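Local structure of periplasmic binding protein component of an ABC type zinc uptake transporter (Synechocystis sp., 1PQ4) at residues Pro31-Asp35 and Thr245-Thr249; Asp131-Ser137 and His197-Phe203; Val263-Asp267 and Val280-Ile284. The protein probably captures zinc in the periplasm and hands it to an ABC-type uptake transporter, as the metal-binding component of that system. All coordinates share one frame; numbering follows the deposited sequence.

Contact 1. Residues Pro31-Asp35 and Thr245-Thr249; sequences PGNND and TQFST
Asp35 and Phe247 meet where two loops face each other near the zinc site. The carboxylate of Asp35 lies against one corner of the phenyl ring, CG being 3.5 Å from Phe247 CE2, and its plane is turned 49° from that of the ring. Asp35 CG stands anti to the backbone N (chi1 161°), which carries both oxygens over to the aromatic side; OD1 comes within 3.7 Å of Phe247 CZ. Next to this pair the aliphatic stem of Gln246 packs against the peptide backbone of the facing loop. Its CG is 3.3 Å from Asn34 O and 3.7 Å from Asn33 C, while its CB sits 4.0 Å from Asp35 N.

The two loops belong to different lobes of a metal-binding receptor of the solute-binding protein 9 family: 31-35 follows strand 24-28 of one lobe and 245-249 follows strand 240-244 of the other. Their meeting joins the two lobes beside the cleft that holds the metal.

A further shell sets each partner in place. Residues Pro31 to Asn34 form a type I beta turn, closed by a 3.1 Å bond from Asn34 N to Pro31 O, and this turn presents the backbone that Gln246 touches. Asp35 OD1 accepts from the backbone N of His37, a zinc ligand, and OD2 has a weak bond to Thr38 OG1, so the carboxylate is held from its own loop. The Phe247 ring stacks with the ring of His197, another zinc ligand, and its side chain comes about 5 Å from the metal.

Contact 2. Residues Asp131-Ser137 and His197-Phe203; sequences DPHIWLS and HPSWAYF. With ZN (zinc ion), chain C.
The backbones come closest at two places, His133 beside Ser199 (CA to CA 5.7 Å) and Ser137 beside Phe203 (CA to CA 4.8 Å). With CG anti to the carbonyl carbon (chi1 -58°), the His133 ring turns toward 197-203. His133 and His197 each give NE2 to the zinc ion at 2.1 Å, their ring planes 70° apart. Ser199 CA sits over the centre of the His133 ring, and Pro198 O lies above the same face nearer the rim. Asp131 OD1 takes two N-H groups from His133: ND1 on the syn side at 2.6 Å, and the backbone N on the anti side, closing an Asx turn. This His-carboxylate pair fixes the ring's rotation and probably makes NE2 a better metal donor. Ligands come from both lobes, as in other metal receptors of the solute-binding protein 9 family: His37 and water 3 complete the zinc site, and Glu215 holds His197 ND1. Tyr202 OH donates to Asp131 O at 2.6 Å, on a lone pair in the carbonyl plane, while Ile134 CG2 lies over the phenol face. Further along, Leu136 CD1 packs over the six-membered ring of Trp200. Two waters bridge the segments: water 1 joins Asp131 OD2, Pro198 O and Ala201 N, and water 2 joins His133 O, Ser199 O and Tyr202 N. Buried Leu136 O has no polar partner in the model.

Contact 3. Residues Val263-Asp267 and Val280-Ile284; sequences VELLD and VAQKI
Lys283 stretches toward Glu264 and Leu265 because its chain stays extended beyond CG (chi2 176°), whereas Glu264 bends at chi2 (-100°) and sets its carboxylate alongside the lysine methylenes. The outcome is a lysine whose end reaches the strand: NZ donates to Leu265 O at 3.1 Å, in the plane of that carbonyl. Glu264 OE1 lies only 3.3 Å from Lys283 CE, yet 3.9 Å from NZ, so the salt bridge is long and the carboxylate rests beside the methylene chain more than against the ammonium group. Water 4 ties the same two residues together further back, donating to Lys283 O at 2.8 Å and weakly to Glu264 OE2.

These groups join strand 263-266 to the helix that follows it. The short segments run nearly antiparallel, at 158°, with their axes 9.5 Å apart, as expected for a beta-alpha unit whose helix packs on a parallel sheet. Underneath the polar layer, the Leu266 and Lys283 side chains run alongside each other, pointing opposite ways, Leu266 CD2 lying 3.9 Å from Lys283 CD. The same methyl meets Val280 CG2 at 4.1 Å. Leu266 and Val280 both also touch Trp200, and Leu266 packs on Phe242 of the adjoining strand 240-244.

Lys283 thus lines the apolar layer with its methylenes, while its ammonium group donates to a strand carbonyl and is probably only weakly stabilised by the Glu264 carboxylate.

Overall arrangement
Burial and chemistry change together across the three contacts. Contact 2 is the buried centre, set apart by metal ligation; contact 1 lies at the surface, where a carboxylate and a glutamine stem pack between loops of the two lobes; contact 3, partly buried, sits within one lobe and mixes a lysine-to-carbonyl bond, a long salt bridge and a bridging water with apolar packing. Contacts 1 and 3 share neighbouring elements, since 245-249 leaves the strand paired with 262-266, and Thr249 packs on Leu265 while Thr245 lies beside Asp267. Contacts 2 and 3 also adjoin through Phe203, whose ring end approaches Val280.

Contact 1. Residues Pro31-Asp35 and Thr245-Thr249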
# COMPACT_ATOMS: atom_id res chain seq x y z
N PRO A 31 -6.17 9.61 6.16
CA PRO A 31 -7.46 9.33 5.52
C PRO A 31 -7.22 8.60 4.20
O PRO A 31 -6.22 8.85 3.50
CB PRO A 31 -8.02 10.72 5.25
CG PRO A 31 -7.50 11.52 6.41
CD PRO A 31 -6.03 11.06 6.43
N GLY A 32 -8.17 7.74 3.84
CA GLY A 32 -8.02 6.98 2.61
C GLY A 32 -7.97 7.79 1.33
O GLY A 32 -7.49 7.29 0.30
N ASN A 33 -8.43 9.04 1.38
CA ASN A 33 -8.41 9.86 0.17
C ASN A 33 -7.27 10.88 0.14
O ASN A 33 -7.26 11.72 -0.74
CB ASN A 33 -9.77 10.57 -0.04
CG ASN A 33 -10.05 11.63 0.99
OD1 ASN A 33 -9.28 11.81 1.94
ND2 ASN A 33 -11.16 12.35 0.81
N ASN A 34 -6.32 10.82 1.08
CA ASN A 34 -5.20 11.76 1.08
C ASN A 34 -3.89 11.11 0.57
O ASN A 34 -3.71 9.89 0.70
CB ASN A 34 -4.91 12.23 2.50
CG ASN A 34 -5.93 13.24 3.03
OD1 ASN A 34 -5.56 14.19 3.68
ND2 ASN A 34 -7.20 13.01 2.75
N ASP A 35 -2.99 11.92 0.03
CA ASP A 35 -1.68 11.44 -0.40
C ASP A 35 -0.91 11.27 0.92
O ASP A 35 -0.62 12.25 1.62
CB ASP A 35 -1.01 12.49 -1.31
CG ASP A 35 0.51 12.29 -1.43
OD1 ASP A 35 1.04 11.20 -1.10
OD2 ASP A 35 1.19 13.24 -1.88
N THR A 245 -6.98 7.66 -6.81
CA THR A 245 -7.93 8.58 -6.17
C THR A 245 -7.28 9.69 -5.39
O THR A 245 -7.84 10.77 -5.29
CB THR A 245 -8.85 7.90 -5.13
OG1 THR A 245 -8.65 6.47 -5.13
CG2 THR A 245 -10.29 8.24 -5.45
N GLN A 246 -6.11 9.41 -4.81
CA GLN A 246 -5.45 10.41 -3.97
C GLN A 246 -4.68 11.47 -4.74
O GLN A 246 -4.15 12.38 -4.15
CB GLN A 246 -4.49 9.72 -2.97
CG GLN A 246 -5.20 8.76 -2.01
CD GLN A 246 -5.51 7.39 -2.65
OE1 GLN A 246 -6.25 6.56 -2.08
NE2 GLN A 246 -4.92 7.15 -3.83
N PHE A 247 -4.59 11.33 -6.06
CA PHE A 247 -3.85 12.31 -6.84
C PHE A 247 -4.73 12.76 -8.00
O PHE A 247 -5.67 12.08 -8.38
CB PHE A 247 -2.56 11.68 -7.40
CG PHE A 247 -1.69 11.04 -6.34
CD1 PHE A 247 -1.88 9.72 -5.97
CD2 PHE A 247 -0.71 11.78 -5.69
CE1 PHE A 247 -1.10 9.14 -4.96
CE2 PHE A 247 0.08 11.20 -4.68
CZ PHE A 247 -0.12 9.89 -4.33
N SER A 248 -4.42 13.92 -8.54
CA SER A 248 -5.18 14.44 -9.66
C SER A 248 -5.04 13.44 -10.81
O SER A 248 -3.96 12.86 -11.00
CB SER A 248 -4.60 15.78 -10.09
OG SER A 248 -5.08 16.06 -11.38
N THR A 249 -6.11 13.22 -11.56
CA THR A 249 -6.02 12.31 -12.71
C THR A 249 -5.89 13.11 -13.99
O THR A 249 -5.98 12.56 -15.08
CB THR A 249 -7.26 11.45 -12.85
OG1 THR A 249 -8.41 12.30 -12.92
CG2 THR A 249 -7.41 10.52 -11.63

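Contact 2. Residues Asp131-Ser137 and His197-Phe203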
# COMPACT_ATOMS: atom_id res chain seq x y z
N ASP A 131 11.69 2.02 -1.42
CA ASP A 131 10.30 2.18 -1.90
C ASP A 131 9.51 1.63 -0.73
O ASP A 131 9.64 0.47 -0.36
CB ASP A 131 10.07 1.30 -3.12
CG ASP A 131 8.68 1.50 -3.71
OD1 ASP A 131 7.71 1.74 -2.95
OD2 ASP A 131 8.58 1.40 -4.94
N PRO A 132 8.63 2.45 -0.16
CA PRO A 132 7.86 1.97 0.98
C PRO A 132 6.53 1.23 0.72
O PRO A 132 5.89 0.81 1.65
CB PRO A 132 7.60 3.27 1.76
CG PRO A 132 7.28 4.22 0.64
CD PRO A 132 8.30 3.85 -0.47
N HIS A 133 6.19 1.03 -0.55
CA HIS A 133 4.87 0.48 -0.85
C HIS A 133 4.75 -1.02 -0.68
O HIS A 133 4.22 -1.74 -1.54
CB HIS A 133 4.50 0.93 -2.26
CG HIS A 133 4.47 2.43 -2.44
ND1 HIS A 133 5.57 3.15 -2.90
CD2 HIS A 133 3.49 3.33 -2.24
CE1 HIS A 133 5.25 4.42 -2.98
NE2 HIS A 133 4.00 4.56 -2.60
N ILE A 134 5.27 -1.50 0.44
CA ILE A 134 5.30 -2.94 0.66
C ILE A 134 3.93 -3.55 1.03
O ILE A 134 3.79 -4.78 1.05
CB ILE A 134 6.32 -3.30 1.78
CG1 ILE A 134 5.92 -2.57 3.10
CG2 ILE A 134 7.75 -2.89 1.29
CD1 ILE A 134 4.53 -2.69 3.68
N TRP A 135 2.93 -2.71 1.28
CA TRP A 135 1.65 -3.26 1.71
C TRP A 135 0.79 -3.77 0.56
O TRP A 135 -0.32 -4.28 0.80
CB TRP A 135 0.86 -2.22 2.54
CG TRP A 135 0.38 -1.03 1.70
CD1 TRP A 135 -0.78 -0.91 0.98
CD2 TRP A 135 1.08 0.21 1.54
NE1 TRP A 135 -0.85 0.34 0.39
CE2 TRP A 135 0.28 1.05 0.72
CE3 TRP A 135 2.31 0.69 2.04
CZ2 TRP A 135 0.67 2.35 0.38
CZ3 TRP A 135 2.70 1.99 1.70
CH2 TRP A 135 1.88 2.81 0.89
N LEU A 136 1.30 -3.63 -0.66
CA LEU A 136 0.53 -4.08 -1.81
C LEU A 136 1.06 -5.38 -2.39
O LEU A 136 0.69 -5.77 -3.49
CB LEU A 136 0.48 -2.96 -2.88
CG LEU A 136 -0.34 -1.76 -2.33
CD1 LEU A 136 -0.05 -0.53 -3.19
CD2 LEU A 136 -1.83 -2.06 -2.27
N SER A 137 1.98 -6.03 -1.66
CA SER A 137 2.53 -7.33 -2.08
C SER A 137 2.03 -8.39 -1.10
O SER A 137 2.43 -8.37 0.08
CB SER A 137 4.06 -7.30 -2.02
OG SER A 137 4.57 -8.61 -2.15
N HIS A 197 0.79 7.55 -9.97
CA HIS A 197 1.73 7.47 -8.83
C HIS A 197 2.23 6.02 -8.72
O HIS A 197 1.42 5.09 -8.65
CB HIS A 197 0.98 7.91 -7.58
CG HIS A 197 1.77 7.73 -6.33
ND1 HIS A 197 2.81 8.56 -5.99
CD2 HIS A 197 1.66 6.82 -5.33
CE1 HIS A 197 3.31 8.18 -4.83
NE2 HIS A 197 2.64 7.12 -4.41
N PRO A 198 3.56 5.83 -8.69
CA PRO A 198 4.14 4.50 -8.62
C PRO A 198 4.04 3.84 -7.27
O PRO A 198 5.00 3.77 -6.51
CB PRO A 198 5.59 4.72 -9.09
CG PRO A 198 5.92 6.07 -8.49
CD PRO A 198 4.61 6.88 -8.67
N SER A 199 2.88 3.35 -6.93
CA SER A 199 2.83 2.67 -5.66
C SER A 199 2.81 1.16 -5.87
O SER A 199 2.65 0.40 -4.91
CB SER A 199 1.57 3.09 -4.92
OG SER A 199 0.49 3.07 -5.79
N TRP A 200 2.99 0.71 -7.12
CA TRP A 200 2.83 -0.72 -7.38
C TRP A 200 4.10 -1.49 -7.74
O TRP A 200 4.01 -2.56 -8.36
CB TRP A 200 1.78 -0.92 -8.52
CG TRP A 200 0.49 -0.17 -8.29
CD1 TRP A 200 0.18 1.11 -8.69
CD2 TRP A 200 -0.61 -0.62 -7.49
NE1 TRP A 200 -1.05 1.49 -8.18
CE2 TRP A 200 -1.55 0.44 -7.43
CE3 TRP A 200 -0.89 -1.81 -6.82
CZ2 TRP A 200 -2.74 0.34 -6.72
CZ3 TRP A 200 -2.09 -1.92 -6.11
CH2 TRP A 200 -3.00 -0.84 -6.06
N ALA A 201 5.28 -0.99 -7.36
CA ALA A 201 6.51 -1.70 -7.76
C ALA A 201 6.61 -3.11 -7.14
O ALA A 201 7.07 -4.04 -7.78
CB ALA A 201 7.75 -0.85 -7.35
N TYR A 202 6.20 -3.29 -5.89
CA TYR A 202 6.31 -4.62 -5.29
C TYR A 202 5.29 -5.56 -5.90
O TYR A 202 5.57 -6.71 -6.21
CB TYR A 202 6.12 -4.52 -3.77
CG TYR A 202 7.30 -3.76 -3.15
CD1 TYR A 202 8.51 -4.45 -2.85
CD2 TYR A 202 7.21 -2.41 -2.86
CE1 TYR A 202 9.58 -3.80 -2.27
CE2 TYR A 202 8.30 -1.72 -2.24
CZ TYR A 202 9.48 -2.45 -1.95
OH TYR A 202 10.52 -1.82 -1.25
N PHE A 203 4.08 -5.04 -6.07
CA PHE A 203 2.99 -5.82 -6.66
C PHE A 203 3.46 -6.24 -8.04
O PHE A 203 3.35 -7.40 -8.45
CB PHE A 203 1.72 -4.90 -6.73
CG PHE A 203 0.58 -5.51 -7.47
CD1 PHE A 203 -0.31 -6.35 -6.82
CD2 PHE A 203 0.39 -5.23 -8.82
CE1 PHE A 203 -1.40 -6.92 -7.52
CE2 PHE A 203 -0.69 -5.79 -9.52
CZ PHE A 203 -1.58 -6.63 -8.87
ZN ZN C . 2.69 6.22 -2.56
O HOH W 1 6.04 1.32 -5.84
O HOH W 2 3.87 -1.98 -4.39
O HOH W 3 0.64 5.47 -1.90

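Contact 3. Residues Val263-Asp267 and Val280-Ile284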
# COMPACT_ATOMS: atom_id res chain seq x y z
N VAL A 263 -9.72 5.46 -18.98
CA VAL A 263 -9.13 5.88 -17.69
C VAL A 263 -9.76 5.16 -16.51
O VAL A 263 -10.97 5.25 -16.30
CB VAL A 263 -9.32 7.39 -17.46
CG1 VAL A 263 -8.95 7.77 -16.04
CG2 VAL A 263 -8.45 8.19 -18.43
N GLU A 264 -8.96 4.45 -15.72
CA GLU A 264 -9.51 3.73 -14.55
C GLU A 264 -8.76 4.15 -13.31
O GLU A 264 -7.62 4.63 -13.42
CB GLU A 264 -9.31 2.22 -14.70
CG GLU A 264 -10.22 1.56 -15.71
CD GLU A 264 -11.41 0.87 -15.08
OE1 GLU A 264 -11.97 1.41 -14.09
OE2 GLU A 264 -11.78 -0.20 -15.58
N LEU A 265 -9.39 3.99 -12.15
CA LEU A 265 -8.79 4.34 -10.88
C LEU A 265 -8.26 3.12 -10.18
O LEU A 265 -8.88 2.05 -10.21
CB LEU A 265 -9.80 4.98 -9.94
CG LEU A 265 -10.26 6.40 -10.28
CD1 LEU A 265 -11.09 6.97 -9.13
CD2 LEU A 265 -9.04 7.26 -10.53
N LEU A 266 -7.09 3.26 -9.55
CA LEU A 266 -6.57 2.14 -8.74
C LEU A 266 -6.46 2.84 -7.38
O LEU A 266 -6.16 4.04 -7.31
CB LEU A 266 -5.19 1.67 -9.22
CG LEU A 266 -5.12 1.07 -10.62
CD1 LEU A 266 -3.70 0.54 -10.89
CD2 LEU A 266 -6.14 -0.06 -10.74
N ASP A 267 -6.78 2.14 -6.31
CA ASP A 267 -6.72 2.78 -5.00
C ASP A 267 -5.67 2.05 -4.15
O ASP A 267 -5.93 0.97 -3.61
CB ASP A 267 -8.05 2.66 -4.28
CG ASP A 267 -8.08 3.45 -3.01
OD1 ASP A 267 -6.99 3.94 -2.57
OD2 ASP A 267 -9.18 3.56 -2.42
N VAL A 280 -7.86 -4.75 -8.67
CA VAL A 280 -6.72 -4.16 -9.36
C VAL A 280 -6.17 -5.08 -10.43
O VAL A 280 -5.90 -4.66 -11.59
CB VAL A 280 -5.55 -3.76 -8.37
CG1 VAL A 280 -4.29 -3.36 -9.15
CG2 VAL A 280 -6.02 -2.54 -7.53
N ALA A 281 -6.02 -6.34 -10.05
CA ALA A 281 -5.48 -7.32 -10.98
C ALA A 281 -6.44 -7.48 -12.20
O ALA A 281 -6.01 -7.54 -13.36
CB ALA A 281 -5.30 -8.68 -10.25
N GLN A 282 -7.73 -7.56 -11.92
CA GLN A 282 -8.72 -7.69 -13.01
C GLN A 282 -8.69 -6.45 -13.91
O GLN A 282 -8.84 -6.57 -15.15
CB GLN A 282 -10.11 -7.87 -12.42
CG GLN A 282 -10.19 -9.21 -11.72
CD GLN A 282 -11.47 -9.37 -10.94
OE1 GLN A 282 -12.02 -8.40 -10.40
NE2 GLN A 282 -11.96 -10.62 -10.86
N LYS A 283 -8.53 -5.27 -13.30
CA LYS A 283 -8.43 -4.06 -14.13
C LYS A 283 -7.24 -4.09 -15.04
O LYS A 283 -7.29 -3.68 -16.22
CB LYS A 283 -8.35 -2.80 -13.27
CG LYS A 283 -9.74 -2.31 -12.88
CD LYS A 283 -9.74 -1.13 -11.96
CE LYS A 283 -11.23 -0.77 -11.66
NZ LYS A 283 -11.31 0.15 -10.50
N ILE A 284 -6.13 -4.57 -14.51
CA ILE A 284 -4.93 -4.62 -15.33
C ILE A 284 -5.10 -5.67 -16.42
O ILE A 284 -4.71 -5.45 -17.56
CB ILE A 284 -3.68 -4.94 -14.47
CG1 ILE A 284 -3.31 -3.68 -13.67
CG2 ILE A 284 -2.51 -5.35 -15.37
CD1 ILE A 284 -4.37 -2.94 -12.86
O HOH W 4 -9.34 -2.03 -17.17